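Local coordinates for conserved exported protein (Bacteroides fragilis, PDB 3CLW) that probably hydrolyses O-glycosidic bonds, like glycoside hydrolases of family 30, though its substrate is unknown, at residues Phe22-Ala27 / Trp354-Ala359; Met63-Trp68 / Asn398-Val403. One frame throughout, in Å; residues are numbered along the deposited sequence.

Overall arrangement
Both contacts are buried, and they meet around the first barrel strand. Contact 1 is the more central and the larger, a parallel strand pairing that joins the start and the end of the barrel sequence through backbone hydrogen bonds. Contact 2, its centre about 11 Å from that of contact 1, lies outside the strand pair, where the loop leading into strand 68-71 meets the end of helix 391-400. It has no strand or helix pairing across it and relies instead on a serine hydroxyl, a bridging water and a small apolar touch. Phe22 and Thr66 probably connect the two through a backbone hydrogen bond, Phe22 O to Thr66 N.

Contact 1 (Phe22-Ala27 / Trp354-Ala359); sequences FSASDA and WQWWTA
This parallel pairing closes the TIM barrel of the family 30 fold, setting the first barrel strand against the last. Two backbone bonds fix the regular part: Ser23 N gives to Trp354 O (3.1 Å), and Ser23 O takes Trp356 N (3.0 Å) from above its carbonyl plane. A beta bulge then shifts the register by one residue. Beyond it, Ser25 N reaches Trp357 O, and Ala359 N approaches Ser25 O nearly straight (N-H...O 166°) and in the carbonyl plane. Phe22 crosses Trp354 at about a right angle, its CD1 against Trp354 CB (3.9 Å). On the other face Ser23 CB packs against the amide end of Gln355, 3.4 Å from NE2. At the bulge Ala24 CB rests on Trp356 CB (3.6 Å). The CH2 corner of the Trp357 indole, with CG anti to the backbone N (chi1 175°), meets Ala27 CB at 3.4 Å. Ser23 OG is hydrogen-bonded to Asn67, just before barrel strand 68-71, and Gln355 OE1 to Arg69 within it. Trp354, on the face of Phe22, packs against helix 328-347, as does Trp356; Phe22 and Trp356 also touch helix 391-400.

Contact 2 (Met63-Trp68 / Asn398-Val403); sequences MALTNW and NYSFFV
Ser400 OG donates a short hydrogen bond to Met63 O, 2.5 Å away, a length not to be pressed at 2.2 Å resolution, and this is the direct polar link between the loop 63-68 and the end of helix 391-400. The hydroxyl comes at an angle of 120° to the C=O bond and is tilted 21° from the carbonyl plane. Its direction follows from chi1 of 68°, which places OG between the backbone N and the carbonyl carbon of Ser400. Ser400 OG also lies 3.4 Å from Met63 CB, so the serine packs against the base of the methionine side chain. Phe401 N is close to Met63 O as well, but the angle is too poor for a bond.

A water makes the second polar link. It donates to Ser400 O and to Val403 O, each 3.0 Å away, and is hydrogen-bonded to Thr66 OG1 at 2.6 Å, thereby tying the loop to the carbonyls of Ser400 and of Val403, three residues on. Thr66 OG1 is also bonded to Phe22 N of the first barrel strand. Arg404 adds a bridge from outside, its NH2 bonding to both Ala64 O and Ser400 O.

Apolar contact is small: Ala64 CB meets Phe401 CD1 at 3.8 Å, coming obliquely to the ring. The Phe401 ring is placed further by an edge-to-face contact with Phe54, and its CD2 sits over the centre of one face of Phe402.

Within the helix end, Tyr399 O accepts from both Phe402 N and Val403 N as the chain leaves the helix. Tyr399 packs on helix 328-347 and on strand 438-444, so this turn lies between the TIM barrel and the strands that follow it, consistent with the barrel and attached beta domain of family 30 enzymes.

Contact 1 (Phe22-Ala27 / Trp354-Ala359)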
# COMPACT_ATOMS: atom_id res chain seq x y z
N PHE A 22 3.09 2.76 -6.40
CA PHE A 22 2.77 1.48 -5.81
C PHE A 22 3.79 1.33 -4.71
O PHE A 22 4.95 1.74 -4.84
CB PHE A 22 2.88 0.37 -6.86
CG PHE A 22 1.77 0.43 -7.92
CD1 PHE A 22 0.61 -0.33 -7.76
CD2 PHE A 22 1.89 1.27 -9.02
CE1 PHE A 22 -0.41 -0.26 -8.70
CE2 PHE A 22 0.88 1.35 -9.95
CZ PHE A 22 -0.28 0.59 -9.80
N SER A 23 3.37 0.74 -3.60
CA SER A 23 4.14 0.82 -2.42
C SER A 23 4.07 -0.48 -1.62
O SER A 23 3.31 -1.37 -1.96
CB SER A 23 3.65 1.98 -1.58
OG SER A 23 4.57 2.26 -0.54
N ALA A 24 4.91 -0.57 -0.59
CA ALA A 24 4.78 -1.60 0.43
C ALA A 24 5.41 -1.06 1.70
O ALA A 24 5.94 0.04 1.71
CB ALA A 24 5.46 -2.92 -0.00
N SER A 25 5.38 -1.86 2.76
CA SER A 25 5.73 -1.39 4.08
C SER A 25 6.97 -2.12 4.63
O SER A 25 7.17 -3.31 4.38
CB SER A 25 4.49 -1.61 4.96
OG SER A 25 4.69 -1.12 6.25
N ASP A 26 7.80 -1.39 5.36
CA ASP A 26 8.98 -1.94 6.04
C ASP A 26 8.71 -2.58 7.42
O ASP A 26 9.64 -2.94 8.14
CB ASP A 26 10.03 -0.84 6.17
CG ASP A 26 9.80 0.08 7.36
OD1 ASP A 26 8.73 0.03 8.00
OD2 ASP A 26 10.74 0.85 7.66
N ALA A 27 7.44 -2.68 7.80
CA ALA A 27 7.10 -2.88 9.23
C ALA A 27 7.63 -4.21 9.77
O ALA A 27 7.60 -5.25 9.06
CB ALA A 27 5.62 -2.79 9.42
N TRP A 354 -1.65 2.18 -4.82
CA TRP A 354 -2.01 0.89 -4.21
C TRP A 354 -0.81 0.40 -3.39
O TRP A 354 0.30 0.34 -3.92
CB TRP A 354 -2.42 -0.15 -5.27
CG TRP A 354 -3.16 -1.28 -4.65
CD1 TRP A 354 -4.52 -1.37 -4.47
CD2 TRP A 354 -2.59 -2.45 -4.04
NE1 TRP A 354 -4.82 -2.54 -3.81
CE2 TRP A 354 -3.66 -3.21 -3.52
CE3 TRP A 354 -1.27 -2.92 -3.87
CZ2 TRP A 354 -3.46 -4.44 -2.86
CZ3 TRP A 354 -1.07 -4.13 -3.20
CH2 TRP A 354 -2.17 -4.88 -2.72
N GLN A 355 -1.02 0.09 -2.11
CA GLN A 355 0.10 -0.18 -1.20
C GLN A 355 -0.08 -1.47 -0.41
O GLN A 355 -1.12 -1.70 0.22
CB GLN A 355 0.32 1.01 -0.25
CG GLN A 355 0.14 2.39 -0.95
CD GLN A 355 0.61 3.54 -0.11
OE1 GLN A 355 0.19 3.68 1.04
NE2 GLN A 355 1.50 4.38 -0.66
N TRP A 356 0.92 -2.34 -0.50
CA TRP A 356 1.00 -3.54 0.34
C TRP A 356 1.21 -3.18 1.80
O TRP A 356 1.71 -2.10 2.11
CB TRP A 356 2.20 -4.42 -0.10
CG TRP A 356 1.92 -5.24 -1.27
CD1 TRP A 356 2.31 -5.01 -2.57
CD2 TRP A 356 1.18 -6.46 -1.29
NE1 TRP A 356 1.86 -6.02 -3.38
CE2 TRP A 356 1.16 -6.92 -2.63
CE3 TRP A 356 0.51 -7.22 -0.30
CZ2 TRP A 356 0.50 -8.09 -3.01
CZ3 TRP A 356 -0.15 -8.38 -0.68
CH2 TRP A 356 -0.14 -8.82 -2.01
N TRP A 357 0.84 -4.11 2.68
CA TRP A 357 1.37 -4.14 4.03
C TRP A 357 2.85 -4.61 3.93
O TRP A 357 3.57 -4.25 2.97
CB TRP A 357 0.44 -5.04 4.90
CG TRP A 357 0.84 -5.34 6.32
CD1 TRP A 357 0.85 -6.57 6.91
CD2 TRP A 357 1.30 -4.42 7.33
NE1 TRP A 357 1.28 -6.48 8.20
CE2 TRP A 357 1.57 -5.17 8.49
CE3 TRP A 357 1.54 -3.03 7.36
CZ2 TRP A 357 2.05 -4.60 9.68
CZ3 TRP A 357 2.01 -2.46 8.54
CH2 TRP A 357 2.27 -3.25 9.68
N THR A 358 3.35 -5.37 4.89
CA THR A 358 4.77 -5.76 4.87
C THR A 358 5.19 -6.41 3.52
O THR A 358 4.52 -7.32 3.03
CB THR A 358 5.07 -6.74 5.99
OG1 THR A 358 4.23 -7.89 5.82
CG2 THR A 358 4.79 -6.11 7.40
N ALA A 359 6.26 -5.91 2.91
CA ALA A 359 6.85 -6.52 1.71
C ALA A 359 7.26 -8.01 1.91
O ALA A 359 7.22 -8.82 0.98
CB ALA A 359 8.04 -5.70 1.27

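Contact 2 (Met63-Trp68 / Asn398-Val403)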
# COMPACT_ATOMS: atom_id res chain seq x y z
N MET A 63 9.13 -5.74 -8.60
CA MET A 63 7.99 -4.83 -8.58
C MET A 63 8.35 -3.40 -9.03
O MET A 63 7.50 -2.70 -9.54
CB MET A 63 7.36 -4.79 -7.20
CG MET A 63 6.29 -5.89 -6.92
SD MET A 63 5.81 -6.03 -5.18
CE MET A 63 4.52 -7.10 -5.37
N ALA A 64 9.61 -2.99 -8.80
CA ALA A 64 10.05 -1.61 -8.94
C ALA A 64 9.02 -0.64 -8.32
O ALA A 64 8.52 0.25 -8.98
CB ALA A 64 10.32 -1.25 -10.41
N LEU A 65 8.73 -0.86 -7.04
CA LEU A 65 7.88 0.03 -6.27
C LEU A 65 8.38 1.47 -6.30
O LEU A 65 9.58 1.74 -6.41
CB LEU A 65 7.78 -0.43 -4.82
CG LEU A 65 7.16 -1.81 -4.61
CD1 LEU A 65 7.40 -2.16 -3.19
CD2 LEU A 65 5.66 -1.84 -4.96
N THR A 66 7.42 2.39 -6.17
CA THR A 66 7.71 3.79 -6.37
C THR A 66 7.36 4.66 -5.18
O THR A 66 7.42 5.89 -5.27
CB THR A 66 7.03 4.31 -7.68
OG1 THR A 66 5.71 3.80 -7.75
CG2 THR A 66 7.80 3.83 -8.90
N ASN A 67 6.96 4.03 -4.08
CA ASN A 67 6.91 4.64 -2.75
C ASN A 67 7.36 3.53 -1.80
O ASN A 67 7.34 2.34 -2.18
CB ASN A 67 5.49 5.13 -2.41
CG ASN A 67 5.38 5.70 -0.98
OD1 ASN A 67 5.91 6.77 -0.66
ND2 ASN A 67 4.67 4.99 -0.13
N TRP A 68 7.79 3.91 -0.60
CA TRP A 68 8.17 2.93 0.46
C TRP A 68 7.64 3.45 1.79
O TRP A 68 7.87 4.62 2.12
CB TRP A 68 9.69 2.74 0.53
CG TRP A 68 10.22 1.69 1.54
CD1 TRP A 68 11.12 1.91 2.56
CD2 TRP A 68 9.95 0.29 1.55
NE1 TRP A 68 11.42 0.74 3.21
CE2 TRP A 68 10.71 -0.28 2.60
CE3 TRP A 68 9.12 -0.55 0.77
CZ2 TRP A 68 10.65 -1.66 2.93
CZ3 TRP A 68 9.06 -1.93 1.09
CH2 TRP A 68 9.83 -2.46 2.16
N ASN A 398 3.06 -6.56 -12.66
CA ASN A 398 2.35 -6.31 -13.92
C ASN A 398 1.91 -4.85 -13.95
O ASN A 398 1.94 -4.19 -14.98
CB ASN A 398 1.10 -7.21 -14.04
CG ASN A 398 1.39 -8.56 -14.71
OD1 ASN A 398 1.40 -8.68 -15.96
ND2 ASN A 398 1.61 -9.57 -13.90
N TYR A 399 1.49 -4.37 -12.79
CA TYR A 399 1.12 -2.97 -12.63
C TYR A 399 2.32 -2.09 -12.29
O TYR A 399 2.70 -1.21 -13.09
CB TYR A 399 0.07 -2.83 -11.55
CG TYR A 399 -1.27 -3.39 -11.92
CD1 TYR A 399 -2.18 -2.65 -12.68
CD2 TYR A 399 -1.65 -4.68 -11.49
CE1 TYR A 399 -3.45 -3.17 -13.02
CE2 TYR A 399 -2.91 -5.19 -11.82
CZ TYR A 399 -3.79 -4.43 -12.59
OH TYR A 399 -5.02 -4.95 -12.91
N SER A 400 2.93 -2.35 -11.12
CA SER A 400 3.93 -1.45 -10.55
C SER A 400 5.13 -1.20 -11.41
O SER A 400 5.63 -0.07 -11.43
CB SER A 400 4.34 -1.87 -9.12
OG SER A 400 5.06 -3.11 -9.07
N PHE A 401 5.61 -2.21 -12.13
CA PHE A 401 6.87 -2.09 -12.93
C PHE A 401 6.66 -1.18 -14.17
O PHE A 401 7.58 -0.49 -14.60
CB PHE A 401 7.39 -3.50 -13.33
CG PHE A 401 8.74 -3.52 -14.04
CD1 PHE A 401 9.91 -3.72 -13.33
CD2 PHE A 401 8.82 -3.39 -15.43
CE1 PHE A 401 11.19 -3.79 -14.00
CE2 PHE A 401 10.08 -3.44 -16.11
CZ PHE A 401 11.26 -3.64 -15.38
N PHE A 402 5.43 -1.18 -14.69
CA PHE A 402 5.07 -0.48 -15.93
C PHE A 402 4.19 0.80 -15.74
O PHE A 402 4.25 1.74 -16.55
CB PHE A 402 4.37 -1.48 -16.84
CG PHE A 402 5.24 -2.64 -17.25
CD1 PHE A 402 6.21 -2.48 -18.24
CD2 PHE A 402 5.10 -3.89 -16.63
CE1 PHE A 402 7.02 -3.54 -18.63
CE2 PHE A 402 5.90 -4.95 -17.00
CZ PHE A 402 6.88 -4.78 -18.00
N VAL A 403 3.40 0.83 -14.68
CA VAL A 403 2.54 1.99 -14.37
C VAL A 403 3.27 2.95 -13.42
O VAL A 403 3.23 2.80 -12.20
CB VAL A 403 1.13 1.55 -13.82
CG1 VAL A 403 0.19 2.78 -13.73
CG2 VAL A 403 0.49 0.51 -14.74
O HOH W 1 4.99 2.42 -9.83